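PDB 2PCS: conserved protein from Geobacillus kaustophilus, which is of unknown function but belongs to the CoxG family of Bet v 1-like proteins and probably binds a small ligand in the cavity of that fold. Local coordinates for residues 48-53 with 61-66; 77-82 with 90-95. One frame throughout, in Å; residues are numbered along the deposited sequence.

Contact 1: 48-53 with 61-66; sequences ADLQIG and YDAIIE
Tyr61 holds CG anti to its carbonyl carbon (chi1 -59°), which turns the ring toward Ile52, and Ile52, whose CG1 takes the same position (chi1 -71°), sends CD1 to meet it. The two side chains cross at about a right angle, Ile52 CD1 lying 3.7 Å from Tyr61 CD2 and approaching obliquely, while the carbonyl O of Leu50 sits at the ring edge. Tyr61 OH hydrogen-bonds to Val57 O, in the loop that turns the hairpin. On the same face, Leu50 CD1 stands 3.9 Å from Ala63 CB, and Ala48 CB meets Ile65 CD1 at an equal distance. Beneath these side chains the antiparallel strands are zipped by paired bonds: Ala48 with Ala63, and Leu50 with Tyr61. The bond from Ala48 N to Ala63 O is nearly straight, 2.9 Å at 176°. Asp49 and Asp62 form the non-hydrogen-bonded pair between them, on the other face, and Asp49 OD1 comes within 4.3 Å of Asp62 OD2. The contact thus divides by face: apolar side chains line one, from the Ile52-Tyr61 end to the Ala48-Ile65 end, whereas the two carboxylates opposite probably repel each other mildly, which may raise their proton affinity a little.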
ATOM      1  N   ALA A  48       5.420   6.691   8.969  1.00 77.43           N
ATOM      2  CA  ALA A  48       6.384   6.101   8.095  1.00 78.03           C
ATOM      3  C   ALA A  48       7.359   7.192   7.616  1.00 78.22           C
ATOM      4  O   ALA A  48       6.952   8.307   7.260  1.00 78.18           O
ATOM      5  CB  ALA A  48       5.675   5.424   6.949  1.00 77.49           C
ATOM      6  N   ASP A  49       8.650   6.866   7.682  1.00 79.27           N
ATOM      7  CA  ASP A  49       9.728   7.698   7.126  1.00 80.28           C
ATOM      8  C   ASP A  49      10.082   7.107   5.747  1.00 79.10           C
ATOM      9  O   ASP A  49      10.687   6.039   5.668  1.00 78.91           O
ATOM     10  CB  ASP A  49      10.937   7.699   8.089  1.00 81.14           C
ATOM     11  CG  ASP A  49      12.256   8.231   7.427  1.00 85.14           C
ATOM     12  OD1 ASP A  49      12.211   9.183   6.595  1.00 88.83           O
ATOM     13  OD2 ASP A  49      13.347   7.702   7.764  1.00 88.49           O
ATOM     14  N   LEU A  50       9.654   7.763   4.674  1.00 77.73           N
ATOM     15  CA  LEU A  50       9.847   7.194   3.321  1.00 77.43           C
ATOM     16  C   LEU A  50      10.948   7.920   2.544  1.00 77.49           C
ATOM     17  O   LEU A  50      10.917   9.144   2.381  1.00 76.93           O
ATOM     18  CB  LEU A  50       8.533   7.197   2.513  1.00 76.02           C
ATOM     19  CG  LEU A  50       7.357   6.462   3.149  1.00 76.00           C
ATOM     20  CD1 LEU A  50       6.031   6.812   2.500  1.00 76.05           C
ATOM     21  CD2 LEU A  50       7.559   4.994   3.129  1.00 72.31           C
ATOM     22  N   GLN A  51      11.929   7.168   2.078  1.00 77.94           N
ATOM     23  CA  GLN A  51      12.915   7.740   1.173  1.00 79.90           C
ATOM     24  C   GLN A  51      12.774   7.094  -0.184  1.00 78.21           C
ATOM     25  O   GLN A  51      13.224   5.997  -0.423  1.00 79.10           O
ATOM     26  CB  GLN A  51      14.340   7.666   1.762  1.00 80.12           C
ATOM     27  CG  GLN A  51      14.437   8.524   3.035  1.00 83.02           C
ATOM     28  CD  GLN A  51      15.746   8.409   3.784  1.00 83.79           C
ATOM     29  OE1 GLN A  51      16.787   8.076   3.206  1.00 91.16           O
ATOM     30  NE2 GLN A  51      15.706   8.711   5.093  1.00 87.33           N
ATOM     31  N   ILE A  52      12.110   7.798  -1.070  1.00 77.59           N
ATOM     32  CA  ILE A  52      11.747   7.236  -2.329  1.00 77.05           C
ATOM     33  C   ILE A  52      12.732   7.684  -3.407  1.00 77.28           C
ATOM     34  O   ILE A  52      12.857   8.896  -3.687  1.00 77.08           O
ATOM     35  CB  ILE A  52      10.292   7.581  -2.638  1.00 76.78           C
ATOM     36  CG1 ILE A  52       9.394   6.764  -1.687  1.00 76.07           C
ATOM     37  CG2 ILE A  52       9.964   7.267  -4.096  1.00 78.09           C
ATOM     38  CD1 ILE A  52       8.192   7.519  -1.185  1.00 76.32           C
ATOM     39  N   GLY A  53      13.429   6.689  -3.978  1.00 76.83           N
ATOM     40  CA  GLY A  53      14.452   6.880  -5.010  1.00 76.34           C
ATOM     41  C   GLY A  53      13.928   6.986  -6.444  1.00 76.48           C
ATOM     42  O   GLY A  53      14.621   7.505  -7.313  1.00 76.39           O
ATOM     43  N   TYR A  61       9.668  11.739   2.387  1.00 70.96           N
ATOM     44  CA  TYR A  61       8.287  12.027   2.714  1.00 69.44           C
ATOM     45  C   TYR A  61       8.052  11.452   4.047  1.00 69.39           C
ATOM     46  O   TYR A  61       8.634  10.439   4.359  1.00 69.20           O
ATOM     47  CB  TYR A  61       7.343  11.349   1.726  1.00 67.68           C
ATOM     48  CG  TYR A  61       7.509  11.725   0.294  1.00 64.66           C
ATOM     49  CD1 TYR A  61       6.689  12.663  -0.262  1.00 62.11           C
ATOM     50  CD2 TYR A  61       8.504  11.130  -0.508  1.00 64.67           C
ATOM     51  CE1 TYR A  61       6.772  12.998  -1.598  1.00 64.28           C
ATOM     52  CE2 TYR A  61       8.626  11.469  -1.868  1.00 64.59           C
ATOM     53  CZ  TYR A  61       7.726  12.388  -2.407  1.00 66.89           C
ATOM     54  OH  TYR A  61       7.809  12.774  -3.737  1.00 67.81           O
ATOM     55  N   ASP A  62       7.209  12.112   4.822  1.00 70.79           N
ATOM     56  CA  ASP A  62       6.630  11.522   6.034  1.00 73.00           C
ATOM     57  C   ASP A  62       5.171  11.221   5.765  1.00 72.74           C
ATOM     58  O   ASP A  62       4.489  12.006   5.111  1.00 71.98           O
ATOM     59  CB  ASP A  62       6.790  12.446   7.243  1.00 73.96           C
ATOM     60  CG  ASP A  62       8.251  12.563   7.672  1.00 80.39           C
ATOM     61  OD1 ASP A  62       8.784  13.688   7.720  1.00 88.04           O
ATOM     62  OD2 ASP A  62       8.907  11.520   7.897  1.00 87.67           O
ATOM     63  N   ALA A  63       4.709  10.066   6.254  1.00 72.60           N
ATOM     64  CA  ALA A  63       3.373   9.594   5.962  1.00 72.57           C
ATOM     65  C   ALA A  63       2.744   9.170   7.238  1.00 72.35           C
ATOM     66  O   ALA A  63       3.378   8.474   8.006  1.00 72.94           O
ATOM     67  CB  ALA A  63       3.430   8.371   4.979  1.00 72.29           C
ATOM     68  N   ILE A  64       1.503   9.591   7.465  1.00 72.74           N
ATOM     69  CA  ILE A  64       0.665   8.988   8.492  1.00 73.18           C
ATOM     70  C   ILE A  64      -0.230   7.917   7.830  1.00 73.43           C
ATOM     71  O   ILE A  64      -0.952   8.193   6.879  1.00 73.07           O
ATOM     72  CB  ILE A  64      -0.226  10.017   9.282  1.00 73.24           C
ATOM     73  CG1 ILE A  64       0.585  11.196   9.891  1.00 73.53           C
ATOM     74  CG2 ILE A  64      -0.988   9.308  10.377  1.00 72.26           C
ATOM     75  CD1 ILE A  64       1.842  10.792  10.639  1.00 72.13           C
ATOM     76  N   ILE A  65      -0.161   6.700   8.346  1.00 73.45           N
ATOM     77  CA  ILE A  65      -0.955   5.590   7.820  1.00 73.39           C
ATOM     78  C   ILE A  65      -1.825   5.075   8.942  1.00 72.72           C
ATOM     79  O   ILE A  65      -1.277   4.568   9.929  1.00 71.84           O
ATOM     80  CB  ILE A  65      -0.028   4.422   7.346  1.00 73.80           C
ATOM     81  CG1 ILE A  65       1.040   4.941   6.383  1.00 71.92           C
ATOM     82  CG2 ILE A  65      -0.839   3.294   6.709  1.00 73.66           C
ATOM     83  CD1 ILE A  65       2.128   3.924   6.100  1.00 74.54           C
ATOM     84  N   GLU A  66      -3.151   5.237   8.795  1.00 72.07           N
ATOM     85  CA  GLU A  66      -4.151   4.673   9.712  1.00 72.29           C
ATOM     86  C   GLU A  66      -4.941   3.484   9.116  1.00 69.98           C
ATOM     87  O   GLU A  66      -5.573   3.620   8.082  1.00 67.73           O
ATOM     88  CB  GLU A  66      -5.132   5.729  10.210  1.00 72.02           C
ATOM     89  CG  GLU A  66      -5.875   5.221  11.472  1.00 76.76           C
ATOM     90  CD  GLU A  66      -6.967   6.162  11.991  1.00 77.80           C
ATOM     91  OE1 GLU A  66      -7.679   5.797  12.998  1.00 83.65           O
ATOM     92  OE2 GLU A  66      -7.120   7.257  11.382  1.00 85.31           O
TER

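Contact 2: 77-82 with 90-95; sequences KLLVNG and NAEGVI
Asn81 ND2 donates to Asn90 OD1 at 2.9 Å, the side-chain bond that joins these two strands. The bond is bent (148° at the hydrogen), the donor stands above the carbonyl plane of Asn90, and the amide planes are turned 58° apart. Both residues carry CG anti to the carbonyl carbon (chi1 -60° for Asn81), which brings the two amides together. Further along the same face, Leu79 and Glu92 run side by side, with Leu79 CD2 3.8 Å from Glu92 CB, and the extended chain of Lys77 runs alongside Val94, its CE 3.9 Å from Val94 CG2. On the opposite face Val80 CB packs against Ala91 CB at 4.2 Å. Four backbone bonds set this spacing, two between Leu78 and Gly93 and two between Val80 and Ala91. This is the middle of an antiparallel hairpin, strands 75-84 and 87-99, within the curved sheet of the Bet v 1-like fold. Farther out, a water donates to Asn90 OD1 at 2.7 Å and also to Gly82 O, while Asn90 ND2 is held by Glu114 on strand 104-116, which fixes the rotation of the amide. With an alanine here, the Asn81 amide is likely to lose this acceptor, the water one of its two, and the Glu114 carboxylate the Asn90 side-chain donor. Strand 59-71 flanks the hairpin on its other edge, where Leu79 touches Glu66 and Lys77 touches Thr68.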
ATOM      1  N   LYS A  77      -9.683  -0.776   5.782  1.00 61.46           N
ATOM      2  CA  LYS A  77      -9.521   0.476   5.076  1.00 60.94           C
ATOM      3  C   LYS A  77      -8.232   1.141   5.512  1.00 60.45           C
ATOM      4  O   LYS A  77      -7.776   0.920   6.610  1.00 59.50           O
ATOM      5  CB  LYS A  77     -10.723   1.383   5.290  1.00 60.52           C
ATOM      6  CG  LYS A  77     -11.987   0.772   4.750  1.00 65.66           C
ATOM      7  CD  LYS A  77     -13.150   1.780   4.816  1.00 73.75           C
ATOM      8  CE  LYS A  77     -14.364   1.399   3.946  1.00 74.90           C
ATOM      9  NZ  LYS A  77     -15.617   1.975   4.597  1.00 76.69           N
ATOM     10  N   LEU A  78      -7.624   1.920   4.613  1.00 61.03           N
ATOM     11  CA  LEU A  78      -6.396   2.663   4.915  1.00 61.02           C
ATOM     12  C   LEU A  78      -6.603   4.136   4.694  1.00 60.69           C
ATOM     13  O   LEU A  78      -7.186   4.515   3.685  1.00 59.90           O
ATOM     14  CB  LEU A  78      -5.224   2.219   4.030  1.00 60.51           C
ATOM     15  CG  LEU A  78      -4.492   0.922   4.318  1.00 62.94           C
ATOM     16  CD1 LEU A  78      -3.266   0.990   3.398  1.00 64.02           C
ATOM     17  CD2 LEU A  78      -4.049   0.635   5.819  1.00 56.80           C
ATOM     18  N   LEU A  79      -6.127   4.963   5.621  1.00 61.53           N
ATOM     19  CA  LEU A  79      -6.088   6.420   5.388  1.00 63.52           C
ATOM     20  C   LEU A  79      -4.641   6.801   5.404  1.00 63.72           C
ATOM     21  O   LEU A  79      -3.929   6.443   6.349  1.00 62.58           O
ATOM     22  CB  LEU A  79      -6.837   7.187   6.471  1.00 64.71           C
ATOM     23  CG  LEU A  79      -8.258   6.702   6.841  1.00 69.50           C
ATOM     24  CD1 LEU A  79      -8.788   7.494   8.065  1.00 71.15           C
ATOM     25  CD2 LEU A  79      -9.218   6.884   5.624  1.00 70.51           C
ATOM     26  N   VAL A  80      -4.192   7.442   4.323  1.00 63.94           N
ATOM     27  CA  VAL A  80      -2.807   7.875   4.195  1.00 65.27           C
ATOM     28  C   VAL A  80      -2.666   9.414   3.978  1.00 65.96           C
ATOM     29  O   VAL A  80      -3.290   9.971   3.062  1.00 66.53           O
ATOM     30  CB  VAL A  80      -2.030   7.156   3.082  1.00 65.16           C
ATOM     31  CG1 VAL A  80      -0.584   7.723   3.019  1.00 66.84           C
ATOM     32  CG2 VAL A  80      -1.982   5.630   3.278  1.00 65.61           C
ATOM     33  N   ASN A  81      -1.874  10.062   4.852  1.00 66.18           N
ATOM     34  CA  ASN A  81      -1.445  11.469   4.705  1.00 66.94           C
ATOM     35  C   ASN A  81       0.072  11.539   4.627  1.00 65.88           C
ATOM     36  O   ASN A  81       0.760  11.243   5.592  1.00 67.01           O
ATOM     37  CB  ASN A  81      -1.961  12.328   5.850  1.00 67.16           C
ATOM     38  CG  ASN A  81      -3.465  12.327   5.933  1.00 71.91           C
ATOM     39  OD1 ASN A  81      -4.049  11.559   6.698  1.00 77.93           O
ATOM     40  ND2 ASN A  81      -4.117  13.178   5.133  1.00 75.39           N
ATOM     41  N   GLY A  82       0.584  11.845   3.453  1.00 64.61           N
ATOM     42  CA  GLY A  82       2.018  11.878   3.201  1.00 64.51           C
ATOM     43  C   GLY A  82       2.435  13.273   2.712  1.00 64.48           C
ATOM     44  O   GLY A  82       1.692  13.947   1.995  1.00 64.08           O
ATOM     45  N   ASN A  90      -2.974  12.910  -0.071  1.00 62.90           N
ATOM     46  CA  ASN A  90      -4.010  12.404   0.806  1.00 64.06           C
ATOM     47  C   ASN A  90      -4.789  11.253   0.123  1.00 64.31           C
ATOM     48  O   ASN A  90      -5.372  11.429  -0.940  1.00 64.17           O
ATOM     49  CB  ASN A  90      -4.953  13.552   1.191  1.00 63.77           C
ATOM     50  CG  ASN A  90      -4.213  14.688   1.843  1.00 65.00           C
ATOM     51  OD1 ASN A  90      -3.323  14.456   2.710  1.00 64.62           O
ATOM     52  ND2 ASN A  90      -4.508  15.926   1.396  1.00 59.63           N
ATOM     53  N   ALA A  91      -4.791  10.089   0.753  1.00 64.82           N
ATOM     54  CA  ALA A  91      -5.368   8.908   0.149  1.00 65.65           C
ATOM     55  C   ALA A  91      -6.251   8.050   1.098  1.00 66.46           C
ATOM     56  O   ALA A  91      -5.990   7.934   2.273  1.00 65.63           O
ATOM     57  CB  ALA A  91      -4.235   8.065  -0.431  1.00 65.69           C
ATOM     58  N   GLU A  92      -7.277   7.429   0.553  1.00 67.58           N
ATOM     59  CA  GLU A  92      -7.956   6.327   1.242  1.00 71.52           C
ATOM     60  C   GLU A  92      -8.024   5.103   0.320  1.00 69.26           C
ATOM     61  O   GLU A  92      -8.104   5.240  -0.923  1.00 70.28           O
ATOM     62  CB  GLU A  92      -9.358   6.738   1.804  1.00 70.66           C
ATOM     63  CG  GLU A  92     -10.144   7.650   0.879  1.00 76.15           C
ATOM     64  CD  GLU A  92     -11.562   8.061   1.384  1.00 80.18           C
ATOM     65  OE1 GLU A  92     -12.460   8.199   0.485  1.00 88.34           O
ATOM     66  OE2 GLU A  92     -11.771   8.285   2.640  1.00 89.18           O
ATOM     67  N   GLY A  93      -7.953   3.921   0.919  1.00 66.80           N
ATOM     68  CA  GLY A  93      -8.153   2.701   0.174  1.00 64.86           C
ATOM     69  C   GLY A  93      -8.973   1.731   0.960  1.00 64.23           C
ATOM     70  O   GLY A  93      -9.097   1.869   2.185  1.00 64.02           O
ATOM     71  N   VAL A  94      -9.520   0.744   0.253  1.00 63.64           N
ATOM     72  CA  VAL A  94     -10.254  -0.369   0.829  1.00 62.99           C
ATOM     73  C   VAL A  94      -9.643  -1.664   0.305  1.00 63.79           C
ATOM     74  O   VAL A  94      -9.386  -1.821  -0.899  1.00 61.72           O
ATOM     75  CB  VAL A  94     -11.732  -0.336   0.412  1.00 65.37           C
ATOM     76  CG1 VAL A  94     -12.512  -1.394   1.154  1.00 63.84           C
ATOM     77  CG2 VAL A  94     -12.383   1.080   0.627  1.00 63.98           C
ATOM     78  N   ILE A  95      -9.392  -2.599   1.216  1.00 63.76           N
ATOM     79  CA  ILE A  95      -8.878  -3.890   0.854  1.00 63.40           C
ATOM     80  C   ILE A  95      -9.847  -5.029   1.302  1.00 64.15           C
ATOM     81  O   ILE A  95     -10.282  -5.081   2.460  1.00 62.60           O
ATOM     82  CB  ILE A  95      -7.512  -4.116   1.496  1.00 63.74           C
ATOM     83  CG1 ILE A  95      -6.439  -3.171   0.915  1.00 65.99           C
ATOM     84  CG2 ILE A  95      -7.049  -5.521   1.348  1.00 61.71           C
ATOM     85  CD1 ILE A  95      -6.425  -1.860   1.570  1.00 68.70           C
TER
HETATM   86  O   HOH W   1      -0.823  15.274   3.278  1.00 72.20           O

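In the fold
Contact 1 and contact 2 lie about 13 Å apart, centre to centre, and are successive hairpins of one antiparallel sheet, the second opening after the first has closed. Strands 59-71 and 75-84 are neighbours, so the pairing runs on between the contacts: Ile64 N approaches Asn81 O at 2.6 Å and Glu66 N approaches Leu79 O at 2.8 Å, both probable hydrogen bonds. Val80 CG1 also packs on Ile64 O, at 3.9 Å. Each contact contributes to the surroundings of a bound ligand of unknown identity, the side chains of Ile65 and Leu78 each coming within about 4 Å of it, consistent with an apolar pocket on this sheet.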